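PDB 6XJ3: beta-lactamase from Klebsiella pneumoniae 700603, which probably hydrolyses beta-lactam antibiotics, oxacillin among them, to substituted beta-amino acids as a class D serine beta-lactamase, and is seen here with the inhibitor avibactam. Local coordinates for residues Asp30-Asp35 against Arg240-Leu245; Phe56-Thr61 against Ser97-Ser102; Ala87-Asp92 against Asn101-Val106. All blocks are in the same frame, centred on the assembly; numbering follows the deposited sequence.

Contact 1: residues Asp30-Asp35 against Arg240-Leu245; sequences DERQAD and RSIEAL. With CA (calcium ion), chain G.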
loop_
_atom_site.group_PDB
_atom_site.type_symbol
_atom_site.label_atom_id
_atom_site.label_comp_id
_atom_site.label_asym_id
_atom_site.label_seq_id
_atom_site.Cartn_x
_atom_site.Cartn_y
_atom_site.Cartn_z
ATOM N N ASP A 30 2.439 -4.595 16.025
ATOM C CA ASP A 30 1.481 -5.559 16.560
ATOM C C ASP A 30 0.699 -4.890 17.683
ATOM O O ASP A 30 1.231 -4.682 18.776
ATOM C CB ASP A 30 2.217 -6.798 17.068
ATOM C CG ASP A 30 1.287 -7.941 17.417
ATOM O OD1 ASP A 30 0.071 -7.712 17.604
ATOM O OD2 ASP A 30 1.789 -9.085 17.502
ATOM N N GLU A 31 -0.563 -4.561 17.428
ATOM C CA GLU A 31 -1.405 -3.970 18.461
ATOM C C GLU A 31 -2.227 -5.000 19.240
ATOM O O GLU A 31 -3.136 -4.617 19.981
ATOM C CB GLU A 31 -2.331 -2.916 17.845
ATOM C CG GLU A 31 -1.587 -1.759 17.197
ATOM C CD GLU A 31 -2.508 -0.637 16.745
ATOM O OE1 GLU A 31 -3.739 -0.742 16.933
ATOM O OE2 GLU A 31 -1.995 0.354 16.191
ATOM N N ARG A 32 -1.942 -6.288 19.102
ATOM C CA ARG A 32 -2.614 -7.269 19.946
ATOM C C ARG A 32 -2.075 -7.151 21.374
ATOM O O ARG A 32 -0.878 -6.936 21.581
ATOM C CB ARG A 32 -2.421 -8.683 19.379
ATOM C CG ARG A 32 -3.043 -8.901 17.975
ATOM C CD ARG A 32 -2.620 -10.233 17.345
ATOM N NE ARG A 32 -1.162 -10.355 17.253
ATOM C CZ ARG A 32 -0.525 -11.459 16.874
ATOM N NH1 ARG A 32 -1.215 -12.549 16.551
ATOM N NH2 ARG A 32 0.801 -11.479 16.833
ATOM N N GLN A 33 -2.965 -7.251 22.358
ATOM C CA GLN A 33 -2.617 -6.984 23.779
ATOM C C GLN A 33 -2.122 -5.530 23.855
ATOM O O GLN A 33 -2.651 -4.664 23.149
ATOM C CB GLN A 33 -1.645 -8.036 24.313
ATOM C CG GLN A 33 -2.076 -9.490 24.056
ATOM C CD GLN A 33 -3.346 -9.887 24.806
ATOM O OE1 GLN A 33 -3.820 -9.162 25.686
ATOM N NE2 GLN A 33 -3.897 -11.048 24.461
ATOM N N ALA A 34 -1.124 -5.205 24.679
ATOM C CA ALA A 34 -0.731 -3.806 24.805
ATOM C C ALA A 34 0.770 -3.667 25.011
ATOM O O ALA A 34 1.407 -4.501 25.662
ATOM C CB ALA A 34 -1.462 -3.107 25.957
ATOM N N ASP A 35 1.318 -2.587 24.444
ATOM C CA ASP A 35 2.702 -2.164 24.663
ATOM C C ASP A 35 3.715 -3.160 24.088
ATOM O O ASP A 35 4.803 -3.344 24.638
ATOM C CB ASP A 35 2.965 -1.909 26.153
ATOM C CG ASP A 35 4.223 -1.087 26.395
ATOM O OD1 ASP A 35 4.420 -0.075 25.688
ATOM O OD2 ASP A 35 5.010 -1.457 27.291
ATOM N N ARG A 240 2.764 -15.372 9.996
ATOM C CA ARG A 240 2.481 -16.691 10.553
ATOM C C ARG A 240 3.370 -16.988 11.758
ATOM O O ARG A 240 2.909 -17.575 12.743
ATOM C CB ARG A 240 2.640 -17.763 9.480
ATOM C CG ARG A 240 1.376 -17.980 8.672
ATOM C CD ARG A 240 1.594 -18.969 7.553
ATOM N NE ARG A 240 2.748 -18.587 6.747
ATOM C CZ ARG A 240 2.929 -18.937 5.479
ATOM N NH1 ARG A 240 2.026 -19.685 4.859
ATOM N NH2 ARG A 240 4.017 -18.540 4.833
ATOM N N SER A 241 4.643 -16.582 11.703
ATOM C CA SER A 241 5.550 -16.825 12.823
ATOM C C SER A 241 5.077 -16.156 14.109
ATOM O O SER A 241 5.457 -16.594 15.200
ATOM C CB SER A 241 6.964 -16.339 12.490
ATOM O OG SER A 241 7.096 -14.942 12.708
ATOM N N ILE A 242 4.270 -15.109 14.014
ATOM C CA ILE A 242 3.742 -14.444 15.195
ATOM C C ILE A 242 2.238 -14.668 15.325
ATOM O O ILE A 242 1.542 -13.862 15.935
ATOM C CB ILE A 242 4.097 -12.949 15.193
ATOM C CG1 ILE A 242 3.554 -12.274 13.937
ATOM C CG2 ILE A 242 5.603 -12.773 15.257
ATOM C CD1 ILE A 242 3.635 -10.763 13.989
ATOM N N GLU A 243 1.735 -15.755 14.739
ATOM C CA GLU A 243 0.321 -16.131 14.815
ATOM C C GLU A 243 -0.591 -14.990 14.380
ATOM O O GLU A 243 -1.695 -14.822 14.903
ATOM C CB GLU A 243 -0.039 -16.635 16.221
ATOM C CG GLU A 243 0.815 -17.829 16.639
ATOM C CD GLU A 243 0.656 -18.211 18.104
ATOM O OE1 GLU A 243 -0.209 -17.623 18.787
ATOM O OE2 GLU A 243 1.404 -19.102 18.573
ATOM N N ALA A 244 -0.141 -14.200 13.404
ATOM C CA ALA A 244 -0.948 -13.120 12.845
ATOM C C ALA A 244 -1.647 -13.518 11.551
ATOM O O ALA A 244 -2.427 -12.734 11.012
ATOM C CB ALA A 244 -0.088 -11.873 12.610
ATOM N N LEU A 245 -1.383 -14.713 11.046
ATOM C CA LEU A 245 -2.151 -15.323 9.976
ATOM C C LEU A 245 -2.299 -16.797 10.309
ATOM O O LEU A 245 -1.423 -17.378 10.963
ATOM C CB LEU A 245 -1.468 -15.168 8.608
ATOM C CG LEU A 245 -1.557 -13.837 7.868
ATOM C CD1 LEU A 245 -0.694 -13.907 6.623
ATOM C CD2 LEU A 245 -3.003 -13.510 7.498
HETATM CA CA CA G . -3.788 -3.290 21.827
HETATM O O HOH W 1 -1.344 -2.508 21.664
HETATM O O HOH W 2 -4.344 -0.989 20.753
HETATM O O HOH W 3 -5.950 -4.220 20.825
#

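Contact 2: residues Phe56-Thr61 against Ser97-Ser102; sequences FKIPHT and SAMRNS. With NXL ((2S,5R)-1-formyl-5-[(sulfooxy)amino]piperidine-2-carboxamide), chain E.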
loop_
_atom_site.group_PDB
_atom_site.type_symbol
_atom_site.label_atom_id
_atom_site.label_comp_id
_atom_site.label_asym_id
_atom_site.label_seq_id
_atom_site.Cartn_x
_atom_site.Cartn_y
_atom_site.Cartn_z
ATOM N N PHE A 56 0.394 3.624 -3.604
ATOM C CA PHE A 56 -0.218 4.944 -3.585
ATOM C C PHE A 56 -1.700 4.910 -3.936
ATOM O O PHE A 56 -2.394 5.899 -3.693
ATOM C CB PHE A 56 0.525 5.892 -4.538
ATOM C CG PHE A 56 0.152 7.336 -4.375
ATOM C CD1 PHE A 56 0.513 8.036 -3.238
ATOM C CD2 PHE A 56 -0.549 8.001 -5.368
ATOM C CE1 PHE A 56 0.170 9.371 -3.082
ATOM C CE2 PHE A 56 -0.887 9.336 -5.226
ATOM C CZ PHE A 56 -0.529 10.023 -4.080
ATOM N N LYS A 57 -2.220 3.808 -4.478
ATOM C CA LYS A 57 -3.654 3.781 -4.743
ATOM C C LYS A 57 -4.476 3.907 -3.464
ATOM O O LYS A 57 -5.644 4.306 -3.533
ATOM C CB LYS A 57 -4.046 2.510 -5.502
ATOM C CG LYS A 57 -3.633 2.509 -6.973
ATOM C CD LYS A 57 -4.112 1.243 -7.676
ATOM C CE LYS A 57 -3.676 1.199 -9.142
ATOM N NZ LYS A 57 -2.247 0.816 -9.318
ATOM N N ILE A 58 -3.899 3.590 -2.306
ATOM C CA ILE A 58 -4.610 3.751 -1.039
ATOM C C ILE A 58 -4.904 5.238 -0.850
ATOM O O ILE A 58 -6.082 5.624 -0.874
ATOM C CB ILE A 58 -3.830 3.143 0.147
ATOM C CG1 ILE A 58 -3.673 1.627 -0.010
ATOM C CG2 ILE A 58 -4.523 3.455 1.464
ATOM C CD1 ILE A 58 -2.716 1.017 0.993
ATOM N N PRO A 59 -3.906 6.122 -0.701
ATOM C CA PRO A 59 -4.258 7.540 -0.533
ATOM C C PRO A 59 -4.844 8.154 -1.789
ATOM O O PRO A 59 -5.703 9.037 -1.683
ATOM C CB PRO A 59 -2.924 8.189 -0.146
ATOM C CG PRO A 59 -1.910 7.350 -0.807
ATOM C CD PRO A 59 -2.441 5.940 -0.696
ATOM N N HIS A 60 -4.427 7.693 -2.971
ATOM C CA HIS A 60 -4.938 8.252 -4.219
ATOM C C HIS A 60 -6.450 8.095 -4.313
ATOM O O HIS A 60 -7.150 8.996 -4.795
ATOM C CB HIS A 60 -4.254 7.576 -5.412
ATOM C CG HIS A 60 -4.053 8.475 -6.597
ATOM N ND1 HIS A 60 -4.675 9.700 -6.721
ATOM C CD2 HIS A 60 -3.296 8.324 -7.711
ATOM C CE1 HIS A 60 -4.312 10.263 -7.861
ATOM N NE2 HIS A 60 -3.480 9.448 -8.482
ATOM N N THR A 61 -6.978 6.956 -3.862
ATOM C CA THR A 61 -8.425 6.775 -3.876
ATOM C C THR A 61 -9.105 7.745 -2.915
ATOM O O THR A 61 -10.185 8.268 -3.214
ATOM C CB THR A 61 -8.775 5.322 -3.529
ATOM O OG1 THR A 61 -7.993 4.435 -4.340
ATOM C CG2 THR A 61 -10.250 5.055 -3.783
ATOM N N SER A 97 -12.383 -3.318 -8.927
ATOM C CA SER A 97 -11.548 -3.932 -9.962
ATOM C C SER A 97 -10.247 -3.162 -10.150
ATOM O O SER A 97 -9.182 -3.764 -10.350
ATOM C CB SER A 97 -12.299 -4.029 -11.290
ATOM O OG SER A 97 -12.342 -2.786 -11.962
ATOM N N ALA A 98 -10.304 -1.829 -10.083
ATOM C CA ALA A 98 -9.080 -1.048 -10.245
ATOM C C ALA A 98 -8.103 -1.314 -9.107
ATOM O O ALA A 98 -6.892 -1.419 -9.331
ATOM C CB ALA A 98 -9.400 0.442 -10.341
ATOM N N MET A 99 -8.613 -1.438 -7.879
ATOM C CA MET A 99 -7.750 -1.758 -6.745
ATOM C C MET A 99 -7.191 -3.174 -6.850
ATOM O O MET A 99 -5.997 -3.394 -6.616
ATOM C CB MET A 99 -8.529 -1.589 -5.438
ATOM C CG MET A 99 -7.654 -1.454 -4.215
ATOM S SD MET A 99 -6.794 0.132 -4.213
ATOM C CE MET A 99 -6.118 0.097 -2.561
ATOM N N ARG A 100 -8.035 -4.144 -7.208
ATOM C CA ARG A 100 -7.599 -5.537 -7.256
ATOM C C ARG A 100 -6.643 -5.796 -8.411
ATOM O O ARG A 100 -5.676 -6.551 -8.268
ATOM C CB ARG A 100 -8.805 -6.459 -7.380
ATOM C CG ARG A 100 -9.513 -6.734 -6.087
ATOM C CD ARG A 100 -10.789 -7.501 -6.354
ATOM N NE ARG A 100 -11.443 -7.894 -5.116
ATOM C CZ ARG A 100 -12.680 -8.370 -5.039
ATOM N NH1 ARG A 100 -13.418 -8.487 -6.134
ATOM N NH2 ARG A 100 -13.187 -8.703 -3.862
ATOM N N ASN A 101 -6.918 -5.223 -9.571
ATOM C CA ASN A 101 -6.076 -5.451 -10.733
ATOM C C ASN A 101 -4.943 -4.447 -10.840
ATOM O O ASN A 101 -4.065 -4.613 -11.695
ATOM C CB ASN A 101 -6.933 -5.423 -11.998
ATOM C CG ASN A 101 -7.927 -6.556 -12.038
ATOM O OD1 ASN A 101 -7.681 -7.583 -12.658
ATOM N ND2 ASN A 101 -9.046 -6.388 -11.355
ATOM N N SER A 102 -4.925 -3.437 -9.966
ATOM C CA SER A 102 -3.956 -2.346 -10.031
ATOM C C SER A 102 -4.009 -1.674 -11.402
ATOM O O SER A 102 -2.999 -1.527 -12.092
ATOM C CB SER A 102 -2.545 -2.835 -9.700
ATOM O OG SER A 102 -1.848 -1.878 -8.919
HETATM O OAC NXL E . 2.871 -0.674 -8.510
HETATM C CAN NXL E . 1.909 -0.634 -9.260
HETATM N N NXL E . 1.921 -1.023 -10.554
HETATM C CAJ NXL E . 0.696 -1.244 -11.328
HETATM C CA NXL E . 3.168 -1.303 -11.276
HETATM C C NXL E . 3.417 -0.318 -12.425
HETATM O O NXL E . 2.796 0.723 -12.505
HETATM N NAA NXL E . 4.429 -0.654 -13.447
HETATM C CB NXL E . 3.147 -2.738 -11.798
HETATM C CAH NXL E . 1.893 -3.030 -12.609
HETATM C CAO NXL E . 0.629 -2.703 -11.813
HETATM N NAK NXL E . 0.330 -3.681 -10.740
HETATM O OAL NXL E . 1.283 -3.580 -9.657
HETATM S SAR NXL E . 1.035 -4.559 -8.455
HETATM O OAD NXL E . 2.123 -4.284 -7.542
HETATM O OAE NXL E . 1.077 -5.914 -8.967
HETATM O OAG NXL E . -0.254 -4.216 -7.895
#

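Contact 3: residues Ala87-Asp92 against Asn101-Val106; sequences AGHNQD and NSTVWV. With NXL ((2S,5R)-1-formyl-5-[(sulfooxy)amino]piperidine-2-carboxamide), chain E.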
loop_
_atom_site.group_PDB
_atom_site.type_symbol
_atom_site.label_atom_id
_atom_site.label_comp_id
_atom_site.label_asym_id
_atom_site.label_seq_id
_atom_site.Cartn_x
_atom_site.Cartn_y
_atom_site.Cartn_z
ATOM N N ALA A 87 -4.354 -8.231 -18.838
ATOM C CA ALA A 87 -5.722 -8.660 -19.123
ATOM C C ALA A 87 -6.744 -7.922 -18.263
ATOM O O ALA A 87 -7.728 -7.373 -18.778
ATOM C CB ALA A 87 -5.837 -10.169 -18.923
ATOM N N GLY A 88 -6.523 -7.887 -16.950
ATOM C CA GLY A 88 -7.467 -7.238 -16.054
ATOM C C GLY A 88 -7.563 -5.735 -16.213
ATOM O O GLY A 88 -8.475 -5.130 -15.643
ATOM N N HIS A 89 -6.650 -5.121 -16.963
ATOM C CA HIS A 89 -6.706 -3.688 -17.205
ATOM C C HIS A 89 -7.553 -3.330 -18.415
ATOM O O HIS A 89 -8.012 -2.184 -18.530
ATOM C CB HIS A 89 -5.294 -3.130 -17.411
ATOM C CG HIS A 89 -4.352 -3.423 -16.286
ATOM N ND1 HIS A 89 -2.984 -3.325 -16.421
ATOM C CD2 HIS A 89 -4.577 -3.801 -15.006
ATOM C CE1 HIS A 89 -2.407 -3.638 -15.274
ATOM N NE2 HIS A 89 -3.351 -3.930 -14.398
ATOM N N ASN A 90 -7.769 -4.280 -19.311
ATOM C CA ASN A 90 -8.348 -4.001 -20.619
ATOM C C ASN A 90 -9.841 -4.331 -20.623
ATOM O O ASN A 90 -10.317 -5.225 -21.324
ATOM C CB ASN A 90 -7.587 -4.775 -21.694
ATOM C CG ASN A 90 -6.118 -4.373 -21.781
ATOM O OD1 ASN A 90 -5.763 -3.212 -21.576
ATOM N ND2 ASN A 90 -5.257 -5.339 -22.084
ATOM N N GLN A 91 -10.576 -3.579 -19.804
ATOM C CA GLN A 91 -12.012 -3.763 -19.612
ATOM C C GLN A 91 -12.528 -2.643 -18.719
ATOM O O GLN A 91 -11.754 -1.966 -18.035
ATOM C CB GLN A 91 -12.335 -5.125 -18.991
ATOM C CG GLN A 91 -11.774 -5.300 -17.596
ATOM C CD GLN A 91 -11.640 -6.749 -17.210
ATOM O OE1 GLN A 91 -11.526 -7.617 -18.070
ATOM N NE2 GLN A 91 -11.642 -7.021 -15.911
ATOM N N ASP A 92 -13.845 -2.452 -18.738
ATOM C CA ASP A 92 -14.452 -1.453 -17.872
ATOM C C ASP A 92 -14.092 -1.730 -16.414
ATOM O O ASP A 92 -13.884 -2.877 -16.010
ATOM C CB ASP A 92 -15.965 -1.438 -18.062
ATOM C CG ASP A 92 -16.389 -0.706 -19.328
ATOM O OD1 ASP A 92 -15.517 -0.131 -20.018
ATOM O OD2 ASP A 92 -17.598 -0.699 -19.626
ATOM N N ASN A 101 -6.918 -5.223 -9.571
ATOM C CA ASN A 101 -6.076 -5.451 -10.733
ATOM C C ASN A 101 -4.943 -4.447 -10.840
ATOM O O ASN A 101 -4.065 -4.613 -11.695
ATOM C CB ASN A 101 -6.933 -5.423 -11.998
ATOM C CG ASN A 101 -7.927 -6.556 -12.038
ATOM O OD1 ASN A 101 -7.681 -7.583 -12.658
ATOM N ND2 ASN A 101 -9.046 -6.388 -11.355
ATOM N N SER A 102 -4.925 -3.437 -9.966
ATOM C CA SER A 102 -3.956 -2.346 -10.031
ATOM C C SER A 102 -4.009 -1.674 -11.402
ATOM O O SER A 102 -2.999 -1.527 -12.092
ATOM C CB SER A 102 -2.545 -2.835 -9.700
ATOM O OG SER A 102 -1.848 -1.878 -8.919
ATOM N N THR A 103 -5.216 -1.266 -11.788
ATOM C CA THR A 103 -5.474 -0.685 -13.103
ATOM C C THR A 103 -4.987 0.757 -13.123
ATOM O O THR A 103 -5.642 1.651 -12.573
ATOM C CB THR A 103 -6.960 -0.765 -13.436
ATOM O OG1 THR A 103 -7.404 -2.119 -13.279
ATOM C CG2 THR A 103 -7.196 -0.314 -14.885
ATOM N N VAL A 104 -3.855 0.987 -13.787
ATOM C CA VAL A 104 -3.188 2.284 -13.712
ATOM C C VAL A 104 -4.022 3.383 -14.366
ATOM O O VAL A 104 -4.074 4.514 -13.866
ATOM C CB VAL A 104 -1.787 2.189 -14.343
ATOM C CG1 VAL A 104 -1.065 3.523 -14.233
ATOM C CG2 VAL A 104 -0.987 1.074 -13.678
ATOM N N TRP A 105 -4.693 3.085 -15.482
ATOM C CA TRP A 105 -5.289 4.173 -16.257
ATOM C C TRP A 105 -6.461 4.831 -15.544
ATOM O O TRP A 105 -6.787 5.987 -15.848
ATOM C CB TRP A 105 -5.714 3.692 -17.649
ATOM C CG TRP A 105 -6.791 2.627 -17.742
ATOM C CD1 TRP A 105 -6.601 1.292 -17.965
ATOM C CD2 TRP A 105 -8.217 2.823 -17.697
ATOM N NE1 TRP A 105 -7.813 0.642 -18.039
ATOM C CE2 TRP A 105 -8.819 1.559 -17.873
ATOM C CE3 TRP A 105 -9.040 3.940 -17.509
ATOM C CZ2 TRP A 105 -10.203 1.381 -17.865
ATOM C CZ3 TRP A 105 -10.417 3.756 -17.491
ATOM C CH2 TRP A 105 -10.982 2.488 -17.673
ATOM N N VAL A 106 -7.090 4.130 -14.597
ATOM C CA VAL A 106 -8.118 4.747 -13.772
ATOM C C VAL A 106 -7.514 5.846 -12.908
ATOM O O VAL A 106 -8.072 6.944 -12.795
ATOM C CB VAL A 106 -8.821 3.674 -12.915
ATOM C CG1 VAL A 106 -9.743 4.322 -11.896
ATOM C CG2 VAL A 106 -9.588 2.699 -13.801
HETATM O OAC NXL E . 2.871 -0.674 -8.510
HETATM C CAN NXL E . 1.909 -0.634 -9.260
HETATM N N NXL E . 1.921 -1.023 -10.554
HETATM C CAJ NXL E . 0.696 -1.244 -11.328
HETATM C CA NXL E . 3.168 -1.303 -11.276
HETATM C C NXL E . 3.417 -0.318 -12.425
HETATM O O NXL E . 2.796 0.723 -12.505
HETATM N NAA NXL E . 4.429 -0.654 -13.447
HETATM C CB NXL E . 3.147 -2.738 -11.798
HETATM C CAH NXL E . 1.893 -3.030 -12.609
HETATM C CAO NXL E . 0.629 -2.703 -11.813
HETATM N NAK NXL E . 0.330 -3.681 -10.740
HETATM O OAL NXL E . 1.283 -3.580 -9.657
HETATM S SAR NXL E . 1.035 -4.559 -8.455
HETATM O OAD NXL E . 2.123 -4.284 -7.542
HETATM O OAE NXL E . 1.077 -5.914 -8.967
HETATM O OAG NXL E . -0.254 -4.216 -7.895
#

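Contact 1: residues Asp30-Asp35 against Arg240-Leu245
A Schellman motif ends helix 229-241, and Ile242 O and Glu243 O, just past the helix end, accept bonds from Arg32 of the loop that follows strand 24-30. The motif is defined by two bonds, Ala244 N to Leu239 O and Glu243 N to Arg240 O, around the positive phi of Glu243 (53°), its C-prime residue. Across the contact, Arg32 NH2 donates to Ile242 O at 2.7 Å, an almost straight bond lying in both the carbonyl plane and the guanidinium plane. NH1 of Arg32 adds weaker bonds to the same oxygen and to Glu243 O (2.8 Å, N-H...O angle only 120°). Ala244 CB rests over one guanidinium face, offset toward its rim, while CD1 of Ile242 lies 4.1 Å from Arg32 NH2.

Asp30 holds the NE/NH2 side of the guanidinium, so that its bonds and those to the two carbonyls together fix the rotation. It binds side-on, OD1 receiving NE of Arg32 at 2.9 Å and OD2 receiving NH2 at 2.7 Å, both on syn sides of the carboxylate. The bend at chi3 (-57°) turns the NE/NH2 edge to the carboxylate. Asp30 OD1 also accepts Arg32 N at 2.9 Å, closing an Asx turn. Val213 of strand 211-220 packs against both Asp30 and Arg32.

In the same loop Glu31 O and Gln33 O bind the calcium ion, with three waters completing the modelled shell. An arginine held by a side-on salt bridge thus joins a Schellman-type helix end to the Asx turn following strand 24-30.

Contact 2: residues Phe56-Thr61 against Ser97-Ser102
Lys57 and Ser102 meet through their polar ends: Lys57 NZ donates to Ser102 OG at 2.8 Å. The lysine is extended through chi2 and chi3 and turns only at its last torsion (chi4 78°), which swings NZ out of the line of the chain and toward the hydroxyl. CE follows, 3.7 Å from Ser102 CA. Ser102 has positive phi, the first residue past helix 95-101 to leave helical geometry.

Nearer the backbone of Lys57 the contact is apolar. Met99 starts off at an angle to the other helix, with CG anti to its backbone N (chi1 -161°), and the bend at its second torsion carries the thioether across the gap. SD lies 3.9 Å from Lys57 CB, alongside the root of the lysine, and the terminal CE reaches Ile58 CG1 at 3.9 Å, the two side chains crossing at a slant. This methionine spans much of the separation between the nearly antiparallel segments 57-61 and 97-101, whose axes are 11.5 Å apart at an angle of 164°. Tyr107 of helix 104-113 touches both Lys57 and Met99.

Ser102 OG has further neighbours: Lys192 NZ is hydrogen-bonded to it, Ser54 OG forms a weak bond, and the sulfate oxygen OAG of the bound avibactam is 3.0 Å from it. Lys57 and Ser54 fit the SxxK pattern, with Ser54 the predicted acyl-ester nucleophile. Lys57, predicted to be N6-carboxylated, is unmodified here, consistent with NZ being available as a donor. Two lysine nitrogens on one buried hydroxyl are consistent with a polar network that may extend to the inhibitor's sulfate.

Contact 3: residues Ala87-Asp92 against Asn101-Val106
The backbones run closest where Gly88 and His89, in a short 3-10 segment, pass Asn101 and Thr103, with His89 CA 5.2 Å from Thr103 CA. The chi1 of His89 (-56°), with CG beside the backbone N, brings the ring edge to Asn101 O, and NE2 donates to that oxygen at 2.9 Å. The oxygen lies in the imidazole plane, yet the donor stands 37° out of the carbonyl plane, and the N-H...O angle is 145°. His89 CD2 lies 3.7 Å from Thr103 OG1, a hydroxyl hydrogen-bonded to Gln93.

In the other direction, Trp105 NE1 gives His89 O a nearly straight bond of 2.9 Å, in the plane of both ring and carbonyl. Its CZ2 edge then meets Gln91 O at 3.7 Å, while Thr103 CG2 covers one indole face near the rim and Arg84 makes a cation-pi contact. Asn101 OD1 comes against Gly88 CA at 3.4 Å, its ND2 being hydrogen-bonded to Ser97 O.

His89 is therefore engaged twice, as ring donor and as backbone acceptor. These reciprocal bonds tie the loop to both flanks of the turn carrying Ser102 and Val104, and Val104 CG2 lies 3.7 Å from the inhibitor's CAJ.

In the fold
Contacts 2 and 3 are neighbours, their centres 10 Å apart, and they share Asn101 and Ser102 at the junction of helices 95-101 and 104-113. Ala98 O and Thr103 N, 3.0 Å apart, probably form a hydrogen bond between them, and both contacts touch the inhibitor. Contact 1 is remote: its centre is 27 Å from that of contact 2 and 35 Å from that of contact 3, on the opposite side of the chain's centre from the latter. Along the chain both other contacts nest between its two segments. Contact 1 thus brings the loop after strand 24-30 to the end of helix 229-241, whereas contacts 2 and 3 contribute Ser102 and Val104 to the pocket.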